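Local coordinates for protein aminopentol aminotransferase (Sphingopyxis macrogoltabida, PDB 6HBS) that catalyses the pyridoxal-phosphate-dependent deamination of aminopentol (hydrolysed fumonisin B1) to its 2-keto derivative, with pyruvate as preferred amino acceptor, at residues 108-118 against 265-276; 97-105 against 295-306. One frame throughout, in Å; residues are numbered along the deposited sequence.

Contact 1 (108-118 against 265-276); sequences HADWAMFCKNG and PISALLGSNKAR. With MG (magnesium ion), chain D; PLP (pyridoxal-5'-phosphate), chain C.
Trp111 lays one face of its indole over Gly271, whose CA sits 3.6 Å from the centroid of the six-membered ring in a CH-pi contact. The fit is close enough that a methyl group on Gly271 would run into Trp111 CZ2. With CG between the backbone N and the carbonyl carbon, chi1 56° turns the indole over the partner strand, and NE1 donates to Ser272 O at 2.9 Å from above the carbonyl plane. Ala275 N reaches the same oxygen from the opposite face. Replacing Trp111 by an alanine would probably uncover Gly271, leave Ser272 O with one donor fewer and open a gap beside Leu269 and Ala275. In the seven-stranded sheet of the large domain of fold type I enzymes, 267-271 alone runs against the others; 111-115, outermost within the chain, pairs with it antiparallel, starting at a classic beta bulge: Asp110 N and Trp111 N both bond to Gly271 O. Asp110, in this bulge, takes Asn273 N on the anti lone pair of OD2, at 2.8 Å. Arg276, a face of its guanidinium against Trp111 CD1, grips Asn273 OD1 side-on through NE and NH2. At the other end Lys116, bent at chi2 and chi3, brings NZ to 2.8 Å from Pro265 O, while Ser267 OG donates to Lys116 O. Gly118 N then bonds to the cofactor phosphate oxygen O3P at 2.9 Å.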
# COMPACT_ATOMS: atom_id res chain seq x y z
N HIS A 108 7.01 1.03 24.26
CA HIS A 108 8.17 1.75 23.75
C HIS A 108 7.79 3.03 23.01
O HIS A 108 8.64 3.85 22.76
CB HIS A 108 9.02 0.83 22.85
CG HIS A 108 8.59 0.77 21.43
ND1 HIS A 108 9.03 1.69 20.50
CD2 HIS A 108 7.88 -0.15 20.74
CE1 HIS A 108 8.54 1.38 19.32
NE2 HIS A 108 7.82 0.26 19.43
N ALA A 109 6.55 3.13 22.54
CA ALA A 109 6.19 4.12 21.52
C ALA A 109 5.53 5.35 22.15
O ALA A 109 4.74 5.21 23.07
CB ALA A 109 5.26 3.49 20.52
N ASP A 110 5.83 6.51 21.54
CA ASP A 110 5.23 7.81 21.83
C ASP A 110 4.45 8.36 20.63
O ASP A 110 3.63 9.27 20.81
CB ASP A 110 6.31 8.79 22.28
CG ASP A 110 7.13 8.22 23.42
OD1 ASP A 110 6.54 7.88 24.43
OD2 ASP A 110 8.35 8.06 23.25
N TRP A 111 4.68 7.81 19.42
CA TRP A 111 3.99 8.29 18.23
C TRP A 111 3.72 7.14 17.26
O TRP A 111 4.35 6.10 17.32
CB TRP A 111 4.77 9.44 17.57
CG TRP A 111 6.19 9.13 17.21
CD1 TRP A 111 7.30 9.50 17.91
CD2 TRP A 111 6.65 8.39 16.07
NE1 TRP A 111 8.43 9.06 17.27
CE2 TRP A 111 8.07 8.37 16.15
CE3 TRP A 111 6.04 7.77 14.98
CZ2 TRP A 111 8.86 7.73 15.20
CZ3 TRP A 111 6.82 7.12 14.04
CH2 TRP A 111 8.22 7.11 14.15
N ALA A 112 2.79 7.39 16.32
CA ALA A 112 2.48 6.45 15.25
C ALA A 112 2.39 7.15 13.89
O ALA A 112 1.97 8.28 13.81
CB ALA A 112 1.20 5.75 15.59
N MET A 113 2.76 6.43 12.83
CA MET A 113 2.48 6.80 11.47
C MET A 113 1.76 5.62 10.80
O MET A 113 2.09 4.45 11.09
CB MET A 113 3.77 7.15 10.72
CG MET A 113 4.49 8.35 11.32
SD MET A 113 6.11 8.63 10.57
CE MET A 113 5.66 9.32 8.99
N PHE A 114 0.75 5.92 9.95
CA PHE A 114 -0.08 4.91 9.31
C PHE A 114 0.19 4.95 7.82
O PHE A 114 0.32 6.04 7.22
CB PHE A 114 -1.56 5.10 9.67
CG PHE A 114 -1.80 4.97 11.15
CD1 PHE A 114 -1.64 3.75 11.78
CD2 PHE A 114 -2.08 6.08 11.93
CE1 PHE A 114 -1.75 3.64 13.16
CE2 PHE A 114 -2.16 5.97 13.31
CZ PHE A 114 -1.99 4.76 13.92
N CYS A 115 0.21 3.75 7.23
CA CYS A 115 0.45 3.51 5.80
C CYS A 115 -0.43 2.33 5.35
O CYS A 115 -1.41 2.00 6.03
CB CYS A 115 1.94 3.27 5.56
SG CYS A 115 2.64 2.09 6.74
N LYS A 116 -0.14 1.74 4.18
CA LYS A 116 -0.99 0.66 3.69
C LYS A 116 -0.33 -0.71 3.90
O LYS A 116 -0.94 -1.58 4.50
CB LYS A 116 -1.33 0.83 2.21
CG LYS A 116 -2.40 1.88 1.93
CD LYS A 116 -3.79 1.55 2.46
CE LYS A 116 -4.16 2.38 3.66
NZ LYS A 116 -5.59 2.28 3.96
N ASN A 117 0.85 -0.89 3.31
CA ASN A 117 1.55 -2.15 3.25
C ASN A 117 2.51 -2.23 4.43
O ASN A 117 3.05 -1.20 4.85
CB ASN A 117 2.39 -2.30 1.98
CG ASN A 117 1.62 -2.15 0.68
OD1 ASN A 117 0.62 -2.82 0.46
ND2 ASN A 117 2.14 -1.32 -0.23
N GLY A 118 2.79 -3.45 4.91
CA GLY A 118 3.83 -3.64 5.88
C GLY A 118 5.19 -3.20 5.35
O GLY A 118 6.00 -2.66 6.11
N PRO A 265 -7.02 -2.90 5.15
CA PRO A 265 -5.64 -2.61 4.75
C PRO A 265 -5.12 -1.37 5.46
O PRO A 265 -5.49 -0.22 5.11
CB PRO A 265 -5.77 -2.42 3.24
CG PRO A 265 -7.14 -1.79 3.08
CD PRO A 265 -8.00 -2.42 4.16
N ILE A 266 -4.24 -1.61 6.43
CA ILE A 266 -3.59 -0.57 7.17
C ILE A 266 -2.36 -1.19 7.87
O ILE A 266 -2.40 -2.33 8.34
CB ILE A 266 -4.53 0.14 8.16
CG1 ILE A 266 -3.82 1.27 8.90
CG2 ILE A 266 -5.19 -0.85 9.13
CD1 ILE A 266 -4.74 2.23 9.60
N SER A 267 -1.29 -0.41 7.89
CA SER A 267 0.02 -0.78 8.52
C SER A 267 0.50 0.44 9.29
O SER A 267 -0.07 1.53 9.16
CB SER A 267 1.03 -1.26 7.48
OG SER A 267 0.56 -2.42 6.79
N ALA A 268 1.50 0.25 10.16
CA ALA A 268 1.90 1.31 11.06
C ALA A 268 3.39 1.21 11.37
O ALA A 268 3.93 0.11 11.50
CB ALA A 268 1.14 1.25 12.35
N LEU A 269 3.97 2.39 11.58
CA LEU A 269 5.26 2.58 12.25
C LEU A 269 5.04 3.23 13.63
O LEU A 269 4.51 4.33 13.71
CB LEU A 269 6.17 3.43 11.37
CG LEU A 269 7.58 3.63 11.93
CD1 LEU A 269 8.26 2.29 12.11
CD2 LEU A 269 8.42 4.51 11.02
N LEU A 270 5.45 2.55 14.70
CA LEU A 270 5.38 3.05 16.10
C LEU A 270 6.79 3.43 16.54
O LEU A 270 7.73 2.69 16.24
CB LEU A 270 4.79 1.97 17.01
CG LEU A 270 3.26 1.86 17.08
CD1 LEU A 270 2.66 2.93 17.97
CD2 LEU A 270 2.64 1.92 15.70
N GLY A 271 6.95 4.59 17.18
CA GLY A 271 8.30 5.08 17.43
C GLY A 271 8.39 5.82 18.74
O GLY A 271 7.39 6.36 19.19
N SER A 272 9.57 5.77 19.37
CA SER A 272 9.82 6.50 20.58
C SER A 272 10.16 7.96 20.23
O SER A 272 10.51 8.29 19.10
CB SER A 272 10.92 5.85 21.39
OG SER A 272 12.16 6.13 20.80
N ASN A 273 10.05 8.83 21.23
CA ASN A 273 10.35 10.26 21.10
C ASN A 273 11.77 10.49 20.57
O ASN A 273 12.00 11.45 19.89
CB ASN A 273 10.09 10.98 22.42
CG ASN A 273 8.62 11.32 22.57
OD1 ASN A 273 7.94 11.55 21.57
ND2 ASN A 273 8.11 11.32 23.79
N LYS A 274 12.70 9.57 20.83
CA LYS A 274 14.08 9.72 20.35
C LYS A 274 14.09 9.94 18.82
O LYS A 274 14.91 10.71 18.30
CB LYS A 274 14.86 8.48 20.78
CG LYS A 274 16.19 8.24 20.08
CD LYS A 274 17.13 7.38 20.89
CE LYS A 274 16.96 5.91 20.57
NZ LYS A 274 17.59 5.03 21.59
N ALA A 275 13.18 9.25 18.11
CA ALA A 275 13.15 9.21 16.64
C ALA A 275 12.16 10.21 16.02
O ALA A 275 12.00 10.20 14.80
CB ALA A 275 12.77 7.82 16.19
N ARG A 276 11.50 11.04 16.84
CA ARG A 276 10.38 11.86 16.40
C ARG A 276 10.85 12.89 15.36
O ARG A 276 10.18 13.09 14.32
CB ARG A 276 9.70 12.54 17.59
CG ARG A 276 8.43 13.30 17.23
CD ARG A 276 7.84 14.08 18.39
NE ARG A 276 7.24 13.23 19.40
CZ ARG A 276 5.96 12.88 19.43
NH1 ARG A 276 5.14 13.32 18.48
NH2 ARG A 276 5.53 12.06 20.37
MG MG D . 3.26 4.01 24.49
N1 PLP C . 7.58 -7.83 7.39
C2 PLP C . 7.21 -9.08 7.76
C2A PLP C . 7.84 -9.77 8.93
C3 PLP C . 6.12 -9.73 7.04
O3 PLP C . 5.71 -10.97 7.38
C4 PLP C . 5.45 -9.02 5.92
C4A PLP C . 4.34 -9.71 5.23
C5 PLP C . 6.00 -7.67 5.58
C6 PLP C . 7.02 -7.15 6.36
C5A PLP C . 5.44 -6.82 4.44
O4P PLP C . 4.02 -6.58 4.61
P PLP C . 3.21 -6.39 3.23
O1P PLP C . 3.17 -7.67 2.53
O2P PLP C . 4.01 -5.39 2.46
O3P PLP C . 1.87 -5.92 3.76
O HOH W 1 2.25 2.67 26.21
O HOH W 2 2.55 6.07 25.56

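Contact 2 (97-105 against 295-306); sequences NLAEAFVGM and MAAAIETLRIIR. With MG (magnesium ion), chain D.
Arg306 NH2 donates a weak hydrogen bond to Met105 SD at 3.4 Å, with the sulfur at the edge of the guanidinium and near its plane. The two side chains cross at about a right angle, and the bend of Met105 at chi3 (74°) carries CE inward, to 3.6 Å from Ile305 CG2. The same sulfur lies against CB of Leu302, a residue that belongs to the apolar centre of the contact. There, helices 97-105 and 295-306 run side by side in roughly the same direction, their axes 9.6 Å apart and inclined at 31°, and they interlock knobs-into-holes in both directions. Leu98 is the first knob: with CG anti to the backbone N (chi1 173°), its branch is placed so that the methyls part, CD2 to Met295 CG at 3.6 Å and CD1 to Ala298 CB and Leu302, while CB rests on Ile299 CG1. Leu302 returns the arrangement, its CD1 crossing to Leu98 CD1 at 3.7 Å and lying obliquely against the Phe102 ring, with Ala101 and Met105 completing its hole. Phe102 in turn makes edge-to-face contacts with Phe260 and Trp256, the latter tying the helix to strand 253-256. On a different flank of helix 97-105, Val103 O binds the magnesium ion at 2.2 Å, and a metal-bound water donates to Gly104 O. Since the polar bond to Met105 is weak and most of the other contacts are apolar, the pairing probably depends chiefly on burial and complementary shape, with little directional bonding to fix it.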
# COMPACT_ATOMS: atom_id res chain seq x y z
N ASN A 97 -7.67 9.44 17.29
CA ASN A 97 -8.11 8.40 18.23
C ASN A 97 -7.30 7.11 18.03
O ASN A 97 -6.92 6.47 18.99
CB ASN A 97 -9.60 8.12 18.11
CG ASN A 97 -10.41 9.36 18.46
OD1 ASN A 97 -10.38 10.34 17.75
ND2 ASN A 97 -11.05 9.34 19.60
N LEU A 98 -7.06 6.75 16.77
CA LEU A 98 -6.29 5.53 16.47
C LEU A 98 -4.85 5.68 16.96
O LEU A 98 -4.34 4.78 17.62
CB LEU A 98 -6.35 5.22 14.98
CG LEU A 98 -5.46 4.08 14.51
CD1 LEU A 98 -5.84 2.76 15.16
CD2 LEU A 98 -5.49 3.99 13.01
N ALA A 99 -4.20 6.82 16.68
CA ALA A 99 -2.83 7.02 17.10
C ALA A 99 -2.74 6.99 18.63
O ALA A 99 -1.81 6.41 19.17
CB ALA A 99 -2.26 8.29 16.54
N GLU A 100 -3.72 7.60 19.31
CA GLU A 100 -3.77 7.55 20.79
C GLU A 100 -3.87 6.10 21.26
O GLU A 100 -3.17 5.69 22.18
CB GLU A 100 -4.93 8.37 21.36
CG GLU A 100 -4.67 9.85 21.27
CD GLU A 100 -5.86 10.78 21.53
OE1 GLU A 100 -7.02 10.30 21.46
OE2 GLU A 100 -5.61 11.97 21.79
N ALA A 101 -4.76 5.34 20.65
CA ALA A 101 -4.99 3.96 21.10
C ALA A 101 -3.71 3.13 20.89
O ALA A 101 -3.29 2.37 21.79
CB ALA A 101 -6.17 3.35 20.41
N PHE A 102 -3.11 3.25 19.72
CA PHE A 102 -1.99 2.38 19.37
C PHE A 102 -0.77 2.76 20.22
O PHE A 102 -0.13 1.89 20.77
CB PHE A 102 -1.74 2.41 17.86
CG PHE A 102 -1.23 1.14 17.24
CD1 PHE A 102 -0.31 0.32 17.90
CD2 PHE A 102 -1.60 0.79 15.95
CE1 PHE A 102 0.16 -0.85 17.31
CE2 PHE A 102 -1.11 -0.36 15.35
CZ PHE A 102 -0.23 -1.17 16.03
N VAL A 103 -0.51 4.05 20.37
CA VAL A 103 0.60 4.53 21.17
C VAL A 103 0.39 4.14 22.64
O VAL A 103 1.37 3.77 23.34
CB VAL A 103 0.77 6.05 21.05
CG1 VAL A 103 1.65 6.60 22.16
CG2 VAL A 103 1.32 6.44 19.69
N GLY A 104 -0.86 4.20 23.12
CA GLY A 104 -1.14 3.80 24.48
C GLY A 104 -0.84 2.32 24.73
O GLY A 104 -0.51 1.97 25.83
N MET A 105 -0.99 1.45 23.73
CA MET A 105 -0.86 -0.00 23.91
C MET A 105 0.60 -0.45 23.84
O MET A 105 0.91 -1.50 24.35
CB MET A 105 -1.66 -0.76 22.84
CG MET A 105 -3.17 -0.70 23.08
SD MET A 105 -4.16 -1.24 21.66
CE MET A 105 -3.91 -3.02 21.73
N MET A 295 -9.03 2.76 9.48
CA MET A 295 -8.70 3.25 10.78
C MET A 295 -9.80 2.92 11.80
O MET A 295 -9.49 2.61 12.98
CB MET A 295 -8.43 4.75 10.75
CG MET A 295 -7.17 5.09 9.97
SD MET A 295 -6.79 6.82 10.16
CE MET A 295 -5.56 6.97 8.87
N ALA A 296 -11.06 3.01 11.38
CA ALA A 296 -12.20 2.66 12.24
C ALA A 296 -12.15 1.17 12.60
O ALA A 296 -12.39 0.76 13.77
CB ALA A 296 -13.51 3.04 11.56
N ALA A 297 -11.89 0.34 11.60
CA ALA A 297 -11.69 -1.10 11.85
C ALA A 297 -10.53 -1.36 12.83
O ALA A 297 -10.64 -2.22 13.71
CB ALA A 297 -11.48 -1.82 10.56
N ALA A 298 -9.45 -0.59 12.72
CA ALA A 298 -8.29 -0.80 13.56
C ALA A 298 -8.63 -0.40 14.99
O ALA A 298 -8.23 -1.08 15.94
CB ALA A 298 -7.10 -0.01 13.03
N ILE A 299 -9.37 0.71 15.16
CA ILE A 299 -9.74 1.14 16.51
C ILE A 299 -10.53 0.01 17.19
O ILE A 299 -10.33 -0.26 18.36
CB ILE A 299 -10.50 2.48 16.48
CG1 ILE A 299 -9.54 3.63 16.16
CG2 ILE A 299 -11.25 2.74 17.77
CD1 ILE A 299 -10.26 4.95 15.87
N GLU A 300 -11.46 -0.60 16.47
CA GLU A 300 -12.31 -1.61 17.10
C GLU A 300 -11.53 -2.92 17.34
O GLU A 300 -11.71 -3.57 18.35
CB GLU A 300 -13.53 -1.83 16.23
CG GLU A 300 -14.52 -2.82 16.79
CD GLU A 300 -15.19 -2.43 18.09
OE1 GLU A 300 -14.95 -1.35 18.57
OE2 GLU A 300 -15.92 -3.25 18.63
N THR A 301 -10.71 -3.33 16.37
CA THR A 301 -9.80 -4.47 16.53
C THR A 301 -8.88 -4.25 17.75
O THR A 301 -8.78 -5.13 18.60
CB THR A 301 -8.99 -4.70 15.26
OG1 THR A 301 -9.87 -4.90 14.16
CG2 THR A 301 -8.05 -5.87 15.41
N LEU A 302 -8.24 -3.08 17.85
CA LEU A 302 -7.38 -2.81 18.99
C LEU A 302 -8.19 -2.86 20.31
O LEU A 302 -7.64 -3.31 21.33
CB LEU A 302 -6.67 -1.47 18.86
CG LEU A 302 -5.63 -1.33 17.74
CD1 LEU A 302 -5.11 0.10 17.68
CD2 LEU A 302 -4.49 -2.33 17.89
N ARG A 303 -9.45 -2.40 20.31
CA ARG A 303 -10.27 -2.45 21.54
C ARG A 303 -10.48 -3.92 21.96
O ARG A 303 -10.36 -4.29 23.12
CB ARG A 303 -11.61 -1.71 21.37
CG ARG A 303 -12.49 -1.70 22.62
CD ARG A 303 -13.98 -1.47 22.40
NE ARG A 303 -14.64 -2.45 21.53
CZ ARG A 303 -15.00 -3.67 21.90
NH1 ARG A 303 -14.73 -4.11 23.12
NH2 ARG A 303 -15.62 -4.46 21.05
N ILE A 304 -10.84 -4.76 21.00
CA ILE A 304 -11.04 -6.15 21.24
C ILE A 304 -9.75 -6.80 21.77
O ILE A 304 -9.81 -7.65 22.67
CB ILE A 304 -11.60 -6.83 20.00
CG1 ILE A 304 -13.01 -6.32 19.71
CG2 ILE A 304 -11.55 -8.34 20.12
CD1 ILE A 304 -13.58 -6.81 18.44
N ILE A 305 -8.59 -6.39 21.25
CA ILE A 305 -7.30 -6.93 21.67
C ILE A 305 -7.09 -6.58 23.15
O ILE A 305 -6.65 -7.42 23.92
CB ILE A 305 -6.15 -6.43 20.77
CG1 ILE A 305 -6.18 -7.09 19.39
CG2 ILE A 305 -4.80 -6.54 21.45
CD1 ILE A 305 -5.21 -6.47 18.38
N ARG A 306 -7.41 -5.34 23.54
CA ARG A 306 -7.23 -4.92 24.89
C ARG A 306 -8.26 -5.59 25.82
O ARG A 306 -7.90 -5.84 26.93
CB ARG A 306 -7.39 -3.41 25.10
CG ARG A 306 -6.43 -2.52 24.34
CD ARG A 306 -6.48 -1.08 24.82
NE ARG A 306 -7.77 -0.48 24.53
CZ ARG A 306 -8.16 -0.04 23.34
NH1 ARG A 306 -9.38 0.44 23.18
NH2 ARG A 306 -7.31 -0.02 22.33
MG MG D . 3.26 4.01 24.49
O HOH W 1 2.25 2.67 26.21
O HOH W 2 2.55 6.07 25.56

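How the contacts relate
The centres of the two contacts lie 13 Å apart, on the same side of the chain's centre. Along the chain, contact 1 is nested inside contact 2: helix 94-105 leads through a short turn into strand 111-115, while strand 267-271 precedes helix 292-307. Helix 94-105 packs on the sheet face that carries Phe114, as well as on helix 292-307, with Phe114 CZ meeting Leu98 CG at 3.6 Å. The magnesium ion spans the helix-to-strand turn, taking Val103 O from contact 2, Ala109 O from contact 1 and Val106 O between them. Both contacts touch the second subunit, so the strand that leads to the cofactor phosphate, its partner and the helices packed beside them adjoin the dimer interface.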